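Local coordinates for protein soluble lytic murein transglycosylase (Pseudomonas aeruginosa, PDB 5OHU) that probably cleaves the glycan strands of bacterial peptidoglycan as a lytic transglycosylase, acting in both exolytic and endolytic turnover of the cell wall, at residues L65-L70 / E83-E88. Sequence-based numbering, arbitrary orientation.
Sequences LAYDEL and ERFLTE. With PO4 (phosphate ion), chain C.
Phe85 drives its ring from one helix into the flank of the other, where Ala66, Tyr67 and Leu70 meet it. With CG anti to the backbone N (chi1 -170°), the ring is carried across to the facing helix, and its far end, CZ, lies 3.7 Å from Tyr67 CA. At the ring's edge, near its plane, Ala66 CB sits 3.6 Å from Phe85 CE2; a methyl is small enough to let the aromatic come this close to the backbone. Leu70 runs past Phe85 in the opposite direction; its CD2 branch lies 3.7 Å from Phe85 CB and also touches CG, and a branched aliphatic chain suits this apolar spot where the ring joins its helix. The Tyr67 side chain crosses that of Phe85 at about a right angle and presents its ring edge, CD2 being 4.0 Å from Phe85 CE1; its large ring can also reach Trp97 and Leu98 of helix 95-108, bridging two neighbours. Elsewhere on the second helix, Arg84 holds a phosphate ion, probably from the crystallisation liquor, through NE, 2.9 Å from its O2. Helices 62-72 and 79-88 form an antiparallel helical hairpin, their segment axes 152° apart. Helix 95-108 follows, its Ile95 touching Phe85; Tyr49 of helix 47-52 abuts Ala66.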
ATOM      1  N   LEU A  65      20.098  -0.645  25.691  1.00 27.21           N
ATOM      2  CA  LEU A  65      20.104  -1.192  27.046  1.00 35.22           C
ATOM      3  C   LEU A  65      19.465  -0.219  28.025  1.00 36.51           C
ATOM      4  O   LEU A  65      18.632  -0.609  28.850  1.00 40.44           O
ATOM      5  CB  LEU A  65      21.524  -1.532  27.484  1.00 34.16           C
ATOM      6  CG  LEU A  65      22.255  -2.545  26.598  1.00 39.46           C
ATOM      7  CD1 LEU A  65      23.641  -2.851  27.180  1.00 42.11           C
ATOM      8  CD2 LEU A  65      21.438  -3.822  26.437  1.00 40.36           C
ATOM      9  N   ALA A  66      19.869   1.052  27.959  1.00 31.92           N
ATOM     10  CA  ALA A  66      19.182   2.098  28.702  1.00 33.09           C
ATOM     11  C   ALA A  66      17.674   2.011  28.512  1.00 34.58           C
ATOM     12  O   ALA A  66      16.908   2.128  29.473  1.00 32.13           O
ATOM     13  CB  ALA A  66      19.697   3.468  28.258  1.00 30.45           C
ATOM     14  N   TYR A  67      17.231   1.798  27.275  1.00 35.79           N
ATOM     15  CA  TYR A  67      15.801   1.742  27.002  1.00 28.14           C
ATOM     16  C   TYR A  67      15.150   0.571  27.723  1.00 31.25           C
ATOM     17  O   TYR A  67      14.075   0.713  28.311  1.00 33.16           O
ATOM     18  CB  TYR A  67      15.569   1.647  25.495  1.00 22.03           C
ATOM     19  CG  TYR A  67      14.123   1.504  25.108  1.00 21.29           C
ATOM     20  CD1 TYR A  67      13.504   0.256  25.088  1.00 21.09           C
ATOM     21  CD2 TYR A  67      13.372   2.612  24.757  1.00 22.38           C
ATOM     22  CE1 TYR A  67      12.179   0.121  24.724  1.00 20.44           C
ATOM     23  CE2 TYR A  67      12.049   2.487  24.402  1.00 21.20           C
ATOM     24  CZ  TYR A  67      11.456   1.237  24.385  1.00 23.98           C
ATOM     25  OH  TYR A  67      10.137   1.119  24.012  1.00 30.11           O
ATOM     26  N   ASP A  68      15.765  -0.610  27.656  1.00 31.03           N
ATOM     27  CA  ASP A  68      15.173  -1.769  28.315  1.00 36.46           C
ATOM     28  C   ASP A  68      15.131  -1.571  29.823  1.00 34.50           C
ATOM     29  O   ASP A  68      14.123  -1.856  30.476  1.00 39.05           O
ATOM     30  CB  ASP A  68      15.948  -3.039  27.962  1.00 36.32           C
ATOM     31  CG  ASP A  68      15.972  -3.317  26.474  1.00 42.23           C
ATOM     32  OD1 ASP A  68      14.978  -3.014  25.783  1.00 34.75           O
ATOM     33  OD2 ASP A  68      16.999  -3.840  25.993  1.00 54.35           O
ATOM     34  N   GLU A  69      16.221  -1.064  30.390  1.00 38.83           N
ATOM     35  CA  GLU A  69      16.288  -0.901  31.837  1.00 40.32           C
ATOM     36  C   GLU A  69      15.255   0.104  32.325  1.00 33.49           C
ATOM     37  O   GLU A  69      14.549  -0.143  33.310  1.00 30.18           O
ATOM     38  CB  GLU A  69      17.698  -0.483  32.231  1.00 50.57           C
ATOM     39  CG  GLU A  69      18.075  -0.835  33.653  1.00 66.57           C
ATOM     40  CD  GLU A  69      17.634   0.213  34.649  1.00 72.74           C
ATOM     41  OE1 GLU A  69      17.354   1.353  34.221  1.00 72.54           O
ATOM     42  OE2 GLU A  69      17.570  -0.109  35.857  1.00 74.80           O
ATOM     43  N   LEU A  70      15.123   1.229  31.628  1.00 29.30           N
ATOM     44  CA  LEU A  70      14.132   2.219  32.028  1.00 32.17           C
ATOM     45  C   LEU A  70      12.719   1.665  31.893  1.00 35.81           C
ATOM     46  O   LEU A  70      11.863   1.905  32.754  1.00 35.57           O
ATOM     47  CB  LEU A  70      14.293   3.488  31.192  1.00 28.33           C
ATOM     48  CG  LEU A  70      13.394   4.656  31.600  1.00 32.01           C
ATOM     49  CD1 LEU A  70      13.698   5.035  33.051  1.00 25.58           C
ATOM     50  CD2 LEU A  70      13.582   5.845  30.667  1.00 25.60           C
ATOM     51  N   GLU A  83      11.920  12.141  31.195  1.00 21.32           N
ATOM     52  CA  GLU A  83      12.013  13.305  30.323  1.00 26.32           C
ATOM     53  C   GLU A  83      13.408  13.416  29.738  1.00 31.29           C
ATOM     54  O   GLU A  83      13.579  13.645  28.531  1.00 21.72           O
ATOM     55  CB  GLU A  83      11.658  14.565  31.101  1.00 21.36           C
ATOM     56  CG  GLU A  83      10.176  14.717  31.351  1.00 20.81           C
ATOM     57  CD  GLU A  83       9.872  15.828  32.327  1.00 30.70           C
ATOM     58  OE1 GLU A  83      10.835  16.445  32.838  1.00 33.69           O
ATOM     59  OE2 GLU A  83       8.672  16.085  32.588  1.00 36.28           O
ATOM     60  N   ARG A  84      14.414  13.202  30.582  1.00 22.39           N
ATOM     61  CA  ARG A  84      15.794  13.211  30.121  1.00 30.18           C
ATOM     62  C   ARG A  84      16.031  12.157  29.044  1.00 26.58           C
ATOM     63  O   ARG A  84      16.684  12.432  28.033  1.00 24.39           O
ATOM     64  CB  ARG A  84      16.729  13.003  31.304  1.00 23.60           C
ATOM     65  CG  ARG A  84      18.172  12.810  30.923  1.00 24.70           C
ATOM     66  CD  ARG A  84      19.000  12.677  32.177  1.00 24.90           C
ATOM     67  NE  ARG A  84      20.403  12.543  31.831  1.00 30.26           N
ATOM     68  CZ  ARG A  84      21.023  11.379  31.699  1.00 35.53           C
ATOM     69  NH1 ARG A  84      20.324  10.278  31.908  1.00 31.01           N
ATOM     70  NH2 ARG A  84      22.318  11.325  31.367  1.00 38.91           N
ATOM     71  N   PHE A  85      15.494  10.953  29.225  1.00 28.52           N
ATOM     72  CA  PHE A  85      15.696   9.928  28.210  1.00 22.44           C
ATOM     73  C   PHE A  85      14.999  10.288  26.901  1.00 27.72           C
ATOM     74  O   PHE A  85      15.565  10.107  25.815  1.00 23.08           O
ATOM     75  CB  PHE A  85      15.206   8.582  28.716  1.00 23.93           C
ATOM     76  CG  PHE A  85      15.590   7.445  27.826  1.00 25.79           C
ATOM     77  CD1 PHE A  85      14.765   7.052  26.782  1.00 25.58           C
ATOM     78  CD2 PHE A  85      16.793   6.792  28.012  1.00 28.14           C
ATOM     79  CE1 PHE A  85      15.126   6.000  25.947  1.00 30.67           C
ATOM     80  CE2 PHE A  85      17.162   5.741  27.200  1.00 34.63           C
ATOM     81  CZ  PHE A  85      16.331   5.342  26.162  1.00 34.79           C
ATOM     82  N   LEU A  86      13.762  10.780  26.977  1.00 21.37           N
ATOM     83  CA  LEU A  86      13.076  11.186  25.759  1.00 24.70           C
ATOM     84  C   LEU A  86      13.718  12.421  25.141  1.00 35.55           C
ATOM     85  O   LEU A  86      13.676  12.596  23.917  1.00 33.77           O
ATOM     86  CB  LEU A  86      11.601  11.443  26.043  1.00 26.36           C
ATOM     87  CG  LEU A  86      10.829  10.246  26.591  1.00 27.79           C
ATOM     88  CD1 LEU A  86       9.532  10.739  27.185  1.00 22.90           C
ATOM     89  CD2 LEU A  86      10.562   9.227  25.491  1.00 28.03           C
ATOM     90  N   THR A  87      14.308  13.277  25.976  1.00 36.79           N
ATOM     91  CA  THR A  87      14.993  14.466  25.486  1.00 30.54           C
ATOM     92  C   THR A  87      16.199  14.107  24.637  1.00 28.66           C
ATOM     93  O   THR A  87      16.431  14.719  23.593  1.00 36.12           O
ATOM     94  CB  THR A  87      15.422  15.334  26.667  1.00 27.86           C
ATOM     95  OG1 THR A  87      14.259  15.928  27.240  1.00 34.25           O
ATOM     96  CG2 THR A  87      16.430  16.422  26.251  1.00 24.90           C
ATOM     97  N   GLU A  88      16.974  13.119  25.065  1.00 24.79           N
ATOM     98  CA  GLU A  88      18.264  12.831  24.449  1.00 26.37           C
ATOM     99  C   GLU A  88      18.249  11.618  23.535  1.00 30.43           C
ATOM    100  O   GLU A  88      19.219  11.403  22.801  1.00 30.38           O
ATOM    101  CB  GLU A  88      19.312  12.645  25.548  1.00 25.70           C
ATOM    102  CG  GLU A  88      19.085  13.661  26.649  1.00 36.72           C
ATOM    103  CD  GLU A  88      20.186  13.744  27.679  1.00 43.34           C
ATOM    104  OE1 GLU A  88      20.345  14.858  28.220  1.00 47.23           O
ATOM    105  OE2 GLU A  88      20.881  12.731  27.947  1.00 43.32           O
TER
HETATM  106  P   PO4 C 702      23.001  14.531  30.189  1.00 40.44           P
HETATM  107  O1  PO4 C 702      23.199  13.061  29.946  1.00 59.26           O
HETATM  108  O2  PO4 C 702      21.539  14.804  30.395  1.00 41.01           O
HETATM  109  O3  PO4 C 702      23.517  15.323  29.011  1.00 37.76           O
HETATM  110  O4  PO4 C 702      23.726  14.895  31.451  1.00 35.38           O